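Long-range contacts in threonine phosphate decarboxylase-like enzyme (Sulfurospirillum multivorans, PDB 6OUX), which decarboxylates L-serine O-phosphate to ethanolamine O-phosphate with pyridoxal phosphate, supplying the precursor of the linkage between nucleotide loop and corrin ring in norcobamide biosynthesis: residues Ala8-Phe13 / Ile343-Val348; Gln83-Gln88 / Lys98-Phe103; Arg152-Phe157 / Tyr320-Met325. One frame throughout, in Å; residues are numbered along the deposited sequence.

Interaction 1 of 3, residues Ala8-Phe13 / Ile343-Val348; sequences ARNTQF and ISALLV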
loop_
_atom_site.group_PDB
_atom_site.type_symbol
_atom_site.label_atom_id
_atom_site.label_comp_id
_atom_site.label_asym_id
_atom_site.label_seq_id
_atom_site.Cartn_x
_atom_site.Cartn_y
_atom_site.Cartn_z
ATOM N N ALA A 8 3.004 15.844 41.111
ATOM C CA ALA A 8 3.750 14.599 40.912
ATOM C C ALA A 8 2.818 13.360 40.980
ATOM O O ALA A 8 3.304 12.221 40.908
ATOM C CB ALA A 8 4.871 14.496 41.946
ATOM N N ARG A 9 1.506 13.608 41.138
ATOM C CA ARG A 9 0.444 12.587 41.204
ATOM C C ARG A 9 0.573 11.399 40.242
ATOM O O ARG A 9 0.234 10.287 40.593
ATOM C CB ARG A 9 -0.868 13.216 40.764
ATOM C CG ARG A 9 -1.848 13.593 41.823
ATOM C CD ARG A 9 -2.992 14.358 41.132
ATOM N NE ARG A 9 -2.547 15.685 40.658
ATOM C CZ ARG A 9 -2.596 16.142 39.404
ATOM N NH1 ARG A 9 -3.092 15.411 38.412
ATOM N NH2 ARG A 9 -2.145 17.359 39.144
ATOM N N ASN A 10 0.945 11.666 38.997
ATOM C CA ASN A 10 0.903 10.626 37.940
ATOM C C ASN A 10 2.262 10.065 37.569
ATOM O O ASN A 10 2.432 9.450 36.509
ATOM C CB ASN A 10 0.238 11.193 36.666
ATOM C CG ASN A 10 -1.229 11.591 36.862
ATOM O OD1 ASN A 10 -1.672 12.646 36.369
ATOM N ND2 ASN A 10 -1.999 10.743 37.527
ATOM N N THR A 11 3.244 10.276 38.455
ATOM C CA THR A 11 4.621 9.997 38.175
ATOM C C THR A 11 4.814 8.525 37.746
ATOM O O THR A 11 5.518 8.238 36.759
ATOM C CB THR A 11 5.543 10.362 39.405
ATOM O OG1 THR A 11 5.529 11.779 39.670
ATOM C CG2 THR A 11 6.950 9.963 39.180
ATOM N N GLN A 12 4.188 7.622 38.483
ATOM C CA GLN A 12 4.299 6.167 38.220
ATOM C C GLN A 12 3.826 5.884 36.804
ATOM O O GLN A 12 4.532 5.301 35.983
ATOM C CB GLN A 12 3.514 5.345 39.255
ATOM C CG GLN A 12 3.779 3.837 39.094
ATOM C CD GLN A 12 3.071 2.951 40.132
ATOM O OE1 GLN A 12 2.267 3.393 40.966
ATOM N NE2 GLN A 12 3.406 1.692 40.092
ATOM N N PHE A 13 2.656 6.396 36.489
ATOM C CA PHE A 13 2.155 6.311 35.122
ATOM C C PHE A 13 3.116 6.943 34.100
ATOM O O PHE A 13 3.516 6.325 33.098
ATOM C CB PHE A 13 0.791 6.965 35.042
ATOM C CG PHE A 13 0.208 6.965 33.658
ATOM C CD1 PHE A 13 0.527 8.001 32.725
ATOM C CD2 PHE A 13 -0.630 5.933 33.247
ATOM C CE1 PHE A 13 0.006 7.986 31.463
ATOM C CE2 PHE A 13 -1.149 5.942 31.967
ATOM C CZ PHE A 13 -0.849 6.970 31.090
ATOM N N ILE A 343 0.582 15.523 29.081
ATOM C CA ILE A 343 0.130 14.315 28.356
ATOM C C ILE A 343 -0.414 13.191 29.255
ATOM O O ILE A 343 -1.471 12.616 28.980
ATOM C CB ILE A 343 1.205 13.841 27.397
ATOM C CG1 ILE A 343 1.408 14.898 26.321
ATOM C CG2 ILE A 343 0.893 12.472 26.774
ATOM C CD1 ILE A 343 2.785 14.826 25.606
ATOM N N SER A 344 0.255 12.950 30.384
ATOM C CA SER A 344 -0.192 11.972 31.343
ATOM C C SER A 344 -1.484 12.383 32.054
ATOM O O SER A 344 -2.367 11.565 32.254
ATOM C CB SER A 344 0.929 11.696 32.344
ATOM O OG SER A 344 2.023 11.134 31.695
ATOM N N ALA A 345 -1.611 13.638 32.422
ATOM C CA ALA A 345 -2.833 14.063 33.072
ATOM C C ALA A 345 -4.022 14.021 32.126
ATOM O O ALA A 345 -5.130 13.616 32.544
ATOM C CB ALA A 345 -2.681 15.459 33.670
ATOM N N LEU A 346 -3.813 14.417 30.861
ATOM C CA LEU A 346 -4.862 14.318 29.860
ATOM C C LEU A 346 -5.321 12.883 29.695
ATOM O O LEU A 346 -6.532 12.628 29.571
ATOM C CB LEU A 346 -4.393 14.876 28.503
ATOM C CG LEU A 346 -4.292 16.409 28.449
ATOM C CD1 LEU A 346 -3.403 16.879 27.318
ATOM C CD2 LEU A 346 -5.680 17.022 28.347
ATOM N N LEU A 347 -4.388 11.945 29.625
ATOM C CA LEU A 347 -4.771 10.522 29.447
ATOM C C LEU A 347 -5.547 10.019 30.707
ATOM O O LEU A 347 -6.706 9.542 30.631
ATOM C CB LEU A 347 -3.533 9.646 29.200
ATOM C CG LEU A 347 -3.030 9.742 27.758
ATOM C CD1 LEU A 347 -1.673 9.057 27.600
ATOM C CD2 LEU A 347 -4.067 9.164 26.804
ATOM N N VAL A 348 -4.916 10.188 31.857
ATOM C CA VAL A 348 -5.387 9.509 33.072
ATOM C C VAL A 348 -6.707 10.138 33.520
ATOM O O VAL A 348 -7.643 9.461 33.887
ATOM C CB VAL A 348 -4.277 9.554 34.173
ATOM C CG1 VAL A 348 -4.786 9.181 35.565
ATOM C CG2 VAL A 348 -3.140 8.623 33.818
#
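F13 and N10 carry most of the contact of segment 8-13 with S344, A345, L347 and V348 of helix 339-350. The chief apolar element is a CH-pi contact: V348 CG2 stands 3.6 Å from the centroid of the F13 ring, only 6° off the ring normal, and so sits over the middle of one face. The ring can reach this spot because its CG lies anti to the backbone N of F13 (chi1 178°), carrying the ring out toward helix 339-350. At the rim of the same ring, L347 CD1 approaches CZ of F13 at 4.1 Å, the two side chains crossing at about a right angle. N10 fills the neighbouring part of the interface alongside A345 and V348, with its CB 4.4 Å from CB of S344.

Polar atoms take a subordinate place. S344 OG lies in the plane of the F13 ring, 3.6 Å from CD1, but its hydrogen bonds go elsewhere, to S340 O in the preceding turn and to T14 OG1, so the buried hydroxyl is satisfied. A type I turn from A8 to T11 leads into helix 11-19; A8 O accepts both T11 N at 3.1 Å and T11 OG1 at 2.6 Å, from the same face of its carbonyl plane. At the margin R9 adds a salt bridge with E349 and touches F341 of the same helix.

The ring of F13 also stacks with F38, while F17, on the same helix as F13, reaches I343 and L347. Helix 339-350 is thereby packed between helix 11-19 near the N terminus and the rest of the small C-terminal domain, with L346 set on helix 375-388 and I343 and L346 on strand 352-356.

Interaction 2 of 3, residues Gln83-Gln88 / Lys98-Phe103; sequences QQRSLQ and KPENIF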
loop_
_atom_site.group_PDB
_atom_site.type_symbol
_atom_site.label_atom_id
_atom_site.label_comp_id
_atom_site.label_asym_id
_atom_site.label_seq_id
_atom_site.Cartn_x
_atom_site.Cartn_y
_atom_site.Cartn_z
ATOM N N GLN A 83 -5.891 -0.454 -12.457
ATOM C CA GLN A 83 -4.480 -0.201 -12.524
ATOM C C GLN A 83 -4.219 1.305 -12.617
ATOM O O GLN A 83 -5.154 2.093 -12.813
ATOM C CB GLN A 83 -3.841 -0.914 -13.731
ATOM C CG GLN A 83 -4.207 -2.390 -13.954
ATOM C CD GLN A 83 -4.236 -3.229 -12.682
ATOM O OE1 GLN A 83 -5.286 -3.749 -12.294
ATOM N NE2 GLN A 83 -3.082 -3.380 -12.033
ATOM N N GLN A 84 -2.953 1.672 -12.439
ATOM C CA GLN A 84 -2.506 3.062 -12.351
ATOM C C GLN A 84 -3.084 3.983 -13.431
ATOM O O GLN A 84 -3.691 5.033 -13.110
ATOM C CB GLN A 84 -0.974 3.122 -12.290
ATOM C CG GLN A 84 -0.388 4.513 -12.179
ATOM C CD GLN A 84 -0.271 5.068 -10.762
ATOM O OE1 GLN A 84 -0.276 4.333 -9.725
ATOM N NE2 GLN A 84 -0.117 6.374 -10.701
ATOM N N ARG A 85 -2.958 3.594 -14.707
ATOM C CA ARG A 85 -3.494 4.429 -15.818
ATOM C C ARG A 85 -4.990 4.756 -15.708
ATOM O O ARG A 85 -5.467 5.861 -16.126
ATOM C CB ARG A 85 -3.200 3.787 -17.204
ATOM C CG ARG A 85 -1.723 3.629 -17.579
ATOM C CD ARG A 85 -1.014 4.983 -17.688
ATOM N NE ARG A 85 0.425 4.915 -17.975
ATOM C CZ ARG A 85 1.265 5.956 -17.901
ATOM N NH1 ARG A 85 0.826 7.144 -17.519
ATOM N NH2 ARG A 85 2.568 5.798 -18.142
ATOM N N SER A 86 -5.773 3.813 -15.173
ATOM C CA SER A 86 -7.174 4.062 -15.075
ATOM C C SER A 86 -7.420 5.050 -13.919
ATOM O O SER A 86 -8.306 5.895 -14.026
ATOM C CB SER A 86 -7.994 2.748 -15.017
ATOM O OG SER A 86 -9.102 2.853 -14.162
ATOM N N LEU A 87 -6.611 4.972 -12.858
ATOM C CA LEU A 87 -6.698 5.858 -11.683
ATOM C C LEU A 87 -6.262 7.299 -12.015
ATOM O O LEU A 87 -6.922 8.271 -11.634
ATOM C CB LEU A 87 -5.816 5.319 -10.557
ATOM C CG LEU A 87 -6.204 3.936 -10.034
ATOM C CD1 LEU A 87 -5.166 3.417 -9.069
ATOM C CD2 LEU A 87 -7.600 3.992 -9.450
ATOM N N GLN A 88 -5.224 7.409 -12.829
ATOM C CA GLN A 88 -4.825 8.683 -13.414
ATOM C C GLN A 88 -5.980 9.404 -14.089
ATOM O O GLN A 88 -6.244 10.642 -13.876
ATOM C CB GLN A 88 -3.683 8.431 -14.403
ATOM C CG GLN A 88 -2.348 8.148 -13.772
ATOM C CD GLN A 88 -1.280 8.105 -14.831
ATOM O OE1 GLN A 88 -1.585 7.832 -15.967
ATOM N NE2 GLN A 88 -0.054 8.380 -14.482
ATOM N N LYS A 98 -3.521 16.946 -17.017
ATOM C CA LYS A 98 -3.217 15.818 -17.834
ATOM C C LYS A 98 -3.036 14.533 -17.002
ATOM O O LYS A 98 -2.271 14.523 -16.061
ATOM C CB LYS A 98 -1.948 16.177 -18.581
ATOM C CG LYS A 98 -1.279 15.072 -19.383
ATOM C CD LYS A 98 -0.164 15.695 -20.241
ATOM C CE LYS A 98 0.745 14.660 -20.853
ATOM N NZ LYS A 98 -0.127 13.702 -21.577
ATOM N N PRO A 99 -3.720 13.426 -17.361
ATOM C CA PRO A 99 -3.599 12.202 -16.518
ATOM C C PRO A 99 -2.194 11.670 -16.304
ATOM O O PRO A 99 -1.852 11.151 -15.206
ATOM C CB PRO A 99 -4.434 11.128 -17.286
ATOM C CG PRO A 99 -4.869 11.754 -18.550
ATOM C CD PRO A 99 -4.683 13.243 -18.470
ATOM N N GLU A 100 -1.372 11.776 -17.339
ATOM C CA GLU A 100 -0.003 11.228 -17.293
ATOM C C GLU A 100 0.906 12.088 -16.374
ATOM O O GLU A 100 2.015 11.717 -16.105
ATOM C CB GLU A 100 0.615 11.128 -18.720
ATOM C CG GLU A 100 -0.133 10.263 -19.791
ATOM C CD GLU A 100 -1.524 10.698 -20.158
ATOM O OE1 GLU A 100 -1.839 11.940 -20.164
ATOM O OE2 GLU A 100 -2.364 9.799 -20.442
ATOM N N ASN A 101 0.460 13.274 -15.968
ATOM C CA ASN A 101 1.173 14.076 -14.935
ATOM C C ASN A 101 0.799 13.704 -13.450
ATOM O O ASN A 101 1.383 14.246 -12.515
ATOM C CB ASN A 101 0.920 15.590 -15.123
ATOM C CG ASN A 101 1.654 16.175 -16.296
ATOM O OD1 ASN A 101 1.080 16.672 -17.236
ATOM N ND2 ASN A 101 2.908 16.121 -16.243
ATOM N N ILE A 102 -0.114 12.752 -13.252
ATOM C CA ILE A 102 -0.569 12.291 -11.918
ATOM C C ILE A 102 0.050 10.946 -11.522
ATOM O O ILE A 102 -0.028 10.026 -12.297
ATOM C CB ILE A 102 -2.096 12.147 -11.862
ATOM C CG1 ILE A 102 -2.767 13.413 -12.364
ATOM C CG2 ILE A 102 -2.539 11.832 -10.416
ATOM C CD1 ILE A 102 -4.285 13.378 -12.540
ATOM N N PHE A 103 0.693 10.887 -10.346
ATOM C CA PHE A 103 1.175 9.684 -9.734
ATOM C C PHE A 103 0.292 9.401 -8.477
ATOM O O PHE A 103 0.150 10.264 -7.571
ATOM C CB PHE A 103 2.685 9.801 -9.382
ATOM C CG PHE A 103 3.231 8.584 -8.714
ATOM C CD1 PHE A 103 3.092 8.408 -7.331
ATOM C CD2 PHE A 103 3.826 7.555 -9.455
ATOM C CE1 PHE A 103 3.547 7.277 -6.697
ATOM C CE2 PHE A 103 4.323 6.415 -8.811
ATOM C CZ PHE A 103 4.203 6.276 -7.440
HETATM O O HOH W 1 2.721 8.932 -16.853
#
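Q88 fills the close-packed part of this contact, its chain extended beyond CG (chi2 -172°), which lays the amide against the backbone of P99 and I102. Its NE2 gives a hydrogen bond to I102 O at 2.7 Å, nearly along the C=O axis although bent at the hydrogen (140°). CB of Q88 lies 4.0 Å from CB of P99; separately, I102 CD1 comes within 3.6 Å of the backbone O of Q88. Helix 84-95 is thus fastened to the short 3-10 turn 99-101 and to the start of strand 102-105, which within this chain is an edge strand of the seven-stranded mixed sheet of a fold-type-I PLP enzyme's large domain.

The other side is looser and wetter. R85 NH1 donates to a lone pair of Q88 OE1 in the carbonyl plane (2.9 Å), gripping the amide from its second end, and also to a water that bonds to E100 O. E100 CG is 4.0 Å from R85 NH1; R85 NH2 is paired with D264, and E100 OE1 with K98 NZ. Shortening Q88 to an alanine would probably deprive I102 O of this side-chain donor and R85 NH1 of its amide acceptor.

Interaction 3 of 3, residues Arg152-Phe157 / Tyr320-Met325; sequences RDDYSF and YVYPSM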
loop_
_atom_site.group_PDB
_atom_site.type_symbol
_atom_site.label_atom_id
_atom_site.label_comp_id
_atom_site.label_asym_id
_atom_site.label_seq_id
_atom_site.Cartn_x
_atom_site.Cartn_y
_atom_site.Cartn_z
ATOM N N ARG A 152 10.924 32.425 17.526
ATOM C CA ARG A 152 10.607 33.853 17.799
ATOM C C ARG A 152 9.745 34.507 16.754
ATOM O O ARG A 152 9.119 35.478 17.076
ATOM C CB ARG A 152 11.877 34.748 17.963
ATOM C CG ARG A 152 13.050 34.135 18.717
ATOM C CD ARG A 152 14.419 34.834 18.528
ATOM N NE ARG A 152 14.766 35.209 17.136
ATOM C CZ ARG A 152 14.474 36.377 16.556
ATOM N NH1 ARG A 152 13.809 37.313 17.223
ATOM N NH2 ARG A 152 14.822 36.601 15.290
ATOM N N ASP A 153 9.778 34.046 15.496
ATOM C CA ASP A 153 8.873 34.502 14.464
ATOM C C ASP A 153 7.687 33.546 14.299
ATOM O O ASP A 153 7.180 33.429 13.224
ATOM C CB ASP A 153 9.527 34.580 13.052
ATOM C CG ASP A 153 10.958 35.139 13.042
ATOM O OD1 ASP A 153 11.284 36.060 13.801
ATOM O OD2 ASP A 153 11.766 34.648 12.199
ATOM N N ASP A 154 7.280 32.841 15.351
ATOM C CA ASP A 154 6.172 31.894 15.269
ATOM C C ASP A 154 6.470 30.810 14.218
ATOM O O ASP A 154 5.538 30.249 13.624
ATOM C CB ASP A 154 4.833 32.623 14.917
ATOM C CG ASP A 154 4.180 33.313 16.098
ATOM O OD1 ASP A 154 4.413 32.936 17.250
ATOM O OD2 ASP A 154 3.365 34.241 15.840
ATOM N N TYR A 155 7.769 30.501 13.990
ATOM C CA TYR A 155 8.161 29.522 12.980
ATOM C C TYR A 155 7.717 29.912 11.584
ATOM O O TYR A 155 7.643 29.053 10.702
ATOM C CB TYR A 155 7.612 28.130 13.306
ATOM C CG TYR A 155 8.211 27.588 14.598
ATOM C CD1 TYR A 155 9.547 27.159 14.648
ATOM C CD2 TYR A 155 7.459 27.539 15.753
ATOM C CE1 TYR A 155 10.088 26.677 15.784
ATOM C CE2 TYR A 155 7.987 27.032 16.901
ATOM C CZ TYR A 155 9.323 26.629 16.938
ATOM O OH TYR A 155 9.848 26.112 18.114
ATOM N N SER A 156 7.513 31.213 11.409
ATOM C CA SER A 156 7.110 31.844 10.151
ATOM C C SER A 156 8.233 31.711 9.163
ATOM O O SER A 156 9.396 31.936 9.497
ATOM C CB SER A 156 6.871 33.345 10.401
ATOM O OG SER A 156 6.332 33.996 9.295
ATOM N N PHE A 157 7.861 31.319 7.968
ATOM C CA PHE A 157 8.794 31.051 6.892
ATOM C C PHE A 157 9.171 32.387 6.235
ATOM O O PHE A 157 8.334 33.050 5.569
ATOM C CB PHE A 157 8.075 30.142 5.905
ATOM C CG PHE A 157 8.924 29.671 4.811
ATOM C CD1 PHE A 157 9.800 28.628 5.014
ATOM C CD2 PHE A 157 8.881 30.310 3.590
ATOM C CE1 PHE A 157 10.621 28.204 3.990
ATOM C CE2 PHE A 157 9.678 29.903 2.567
ATOM C CZ PHE A 157 10.540 28.844 2.753
ATOM N N TYR A 320 1.104 29.256 25.081
ATOM C CA TYR A 320 1.197 30.011 23.857
ATOM C C TYR A 320 0.758 29.115 22.707
ATOM O O TYR A 320 1.241 27.963 22.598
ATOM C CB TYR A 320 2.644 30.497 23.671
ATOM C CG TYR A 320 2.805 31.359 22.483
ATOM C CD1 TYR A 320 2.463 32.690 22.538
ATOM C CD2 TYR A 320 3.219 30.847 21.281
ATOM C CE1 TYR A 320 2.574 33.507 21.412
ATOM C CE2 TYR A 320 3.324 31.634 20.161
ATOM C CZ TYR A 320 3.023 32.968 20.234
ATOM O OH TYR A 320 3.138 33.753 19.122
ATOM N N VAL A 321 -0.157 29.632 21.881
ATOM C CA VAL A 321 -0.713 28.904 20.767
ATOM C C VAL A 321 -0.086 29.422 19.477
ATOM O O VAL A 321 -0.209 30.613 19.152
ATOM C CB VAL A 321 -2.247 29.088 20.654
ATOM C CG1 VAL A 321 -2.778 28.089 19.639
ATOM C CG2 VAL A 321 -2.934 28.867 21.974
ATOM N N TYR A 322 0.604 28.571 18.742
ATOM C CA TYR A 322 1.254 29.027 17.508
ATOM C C TYR A 322 0.258 29.193 16.411
ATOM O O TYR A 322 -0.668 28.403 16.344
ATOM C CB TYR A 322 2.406 28.129 17.055
ATOM C CG TYR A 322 3.622 28.204 18.003
ATOM C CD1 TYR A 322 4.593 29.217 17.891
ATOM C CD2 TYR A 322 3.754 27.288 19.008
ATOM C CE1 TYR A 322 5.661 29.283 18.806
ATOM C CE2 TYR A 322 4.807 27.311 19.890
ATOM C CZ TYR A 322 5.757 28.322 19.803
ATOM O OH TYR A 322 6.752 28.309 20.721
ATOM N N PRO A 323 0.410 30.243 15.555
ATOM C CA PRO A 323 -0.589 30.465 14.531
ATOM C C PRO A 323 -0.633 29.283 13.603
ATOM O O PRO A 323 0.412 28.720 13.333
ATOM C CB PRO A 323 -0.077 31.681 13.736
ATOM C CG PRO A 323 1.126 32.175 14.415
ATOM C CD PRO A 323 1.410 31.318 15.624
ATOM N N SER A 324 -1.811 28.951 13.088
ATOM C CA SER A 324 -2.000 27.782 12.274
ATOM C C SER A 324 -3.120 27.951 11.258
ATOM O O SER A 324 -4.122 28.612 11.537
ATOM C CB SER A 324 -2.340 26.618 13.171
ATOM O OG SER A 324 -2.482 25.426 12.464
ATOM N N MET A 325 -2.923 27.339 10.087
ATOM C CA MET A 325 -3.979 27.147 9.083
ATOM C C MET A 325 -4.055 25.702 8.681
ATOM O O MET A 325 -4.294 25.376 7.539
ATOM C CB MET A 325 -3.655 27.976 7.915
ATOM C CG MET A 325 -3.750 29.432 8.299
ATOM S SD MET A 325 -5.335 30.047 7.656
ATOM C CE MET A 325 -4.374 30.449 6.367
HETATM O O HOH W 2 3.175 28.410 13.421
HETATM O O HOH W 3 8.369 26.144 20.070
#
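D154 and Y155, the two central residues of a type I' beta turn, meet Y320, Y322 and P323 in a mixed polar and aromatic contact between the two domains of the fold-type-I PLP architecture. The turn, D153 to S156, lies between strand 143-148 of the large seven-stranded sheet and helix 159-169; its partners lie in the segment 320-325, which holds strand 320-321, within this chain an edge of the smaller five-stranded sheet. D154 and Y155 both have positive phi, as this turn type requires.

The polar link is a hydrogen bond from Y320 OH to D154 OD1, modelled at a very short 2.4 Å, a length best treated as doubtful. With CG of D154 anti to its carbonyl carbon and beside the backbone N (chi1 -79°), the carboxylate is set toward Y320. OD1 lies near the plane of the Y320 ring, at its edge, and the carboxylate is turned 30° from that plane. P323 packs against the same carboxylate from another direction, its CG 3.4 Å from D154 OD2.

Y322 forms the aromatic part. CE2 of Y155 sits 3.7 Å above one face of the Y322 ring, toward the rim, in an oblique pairing; CD2 of Y320, two residues earlier in the same segment as Y322, lies over the centre of the opposite face. The hydroxyls have further partners, Y155 OH bonding to the backbone N of E364 and Y322 OH to E151. Side chains of Y155 and Y322 lie about 9 Å from those of N181 and R369 respectively, both assigned to O-phospho-L-serine binding, so the contact probably lies near the substrate site.

Two waters complete the seam: one joins Y155 OH to Y322 OH, and the other donates both to D154 O at 3.0 Å and to P323 O at 2.8 Å.

In the fold
From the N terminus, the segment 8-13 opens the longest loop, which interaction 1 closes only at helix 339-350. Both other contacts are nested inside it. Interaction 2 closes first, a short excursion of helix 84-95 into strand 102-105 at an edge of the large sheet. Interaction 3 follows in series, opening after strand 143-148 and closing at strand 320-321, thereby joining large and small domains. Interactions 1 and 2 lie on opposite sides of the chain's centre, their centres about 49 Å apart; the centre of interaction 3 lies about 28 Å from that of interaction 1 and about 37 Å from that of interaction 2. None touches another: they tie helix 11-19, the large-sheet edge and the domain junction separately.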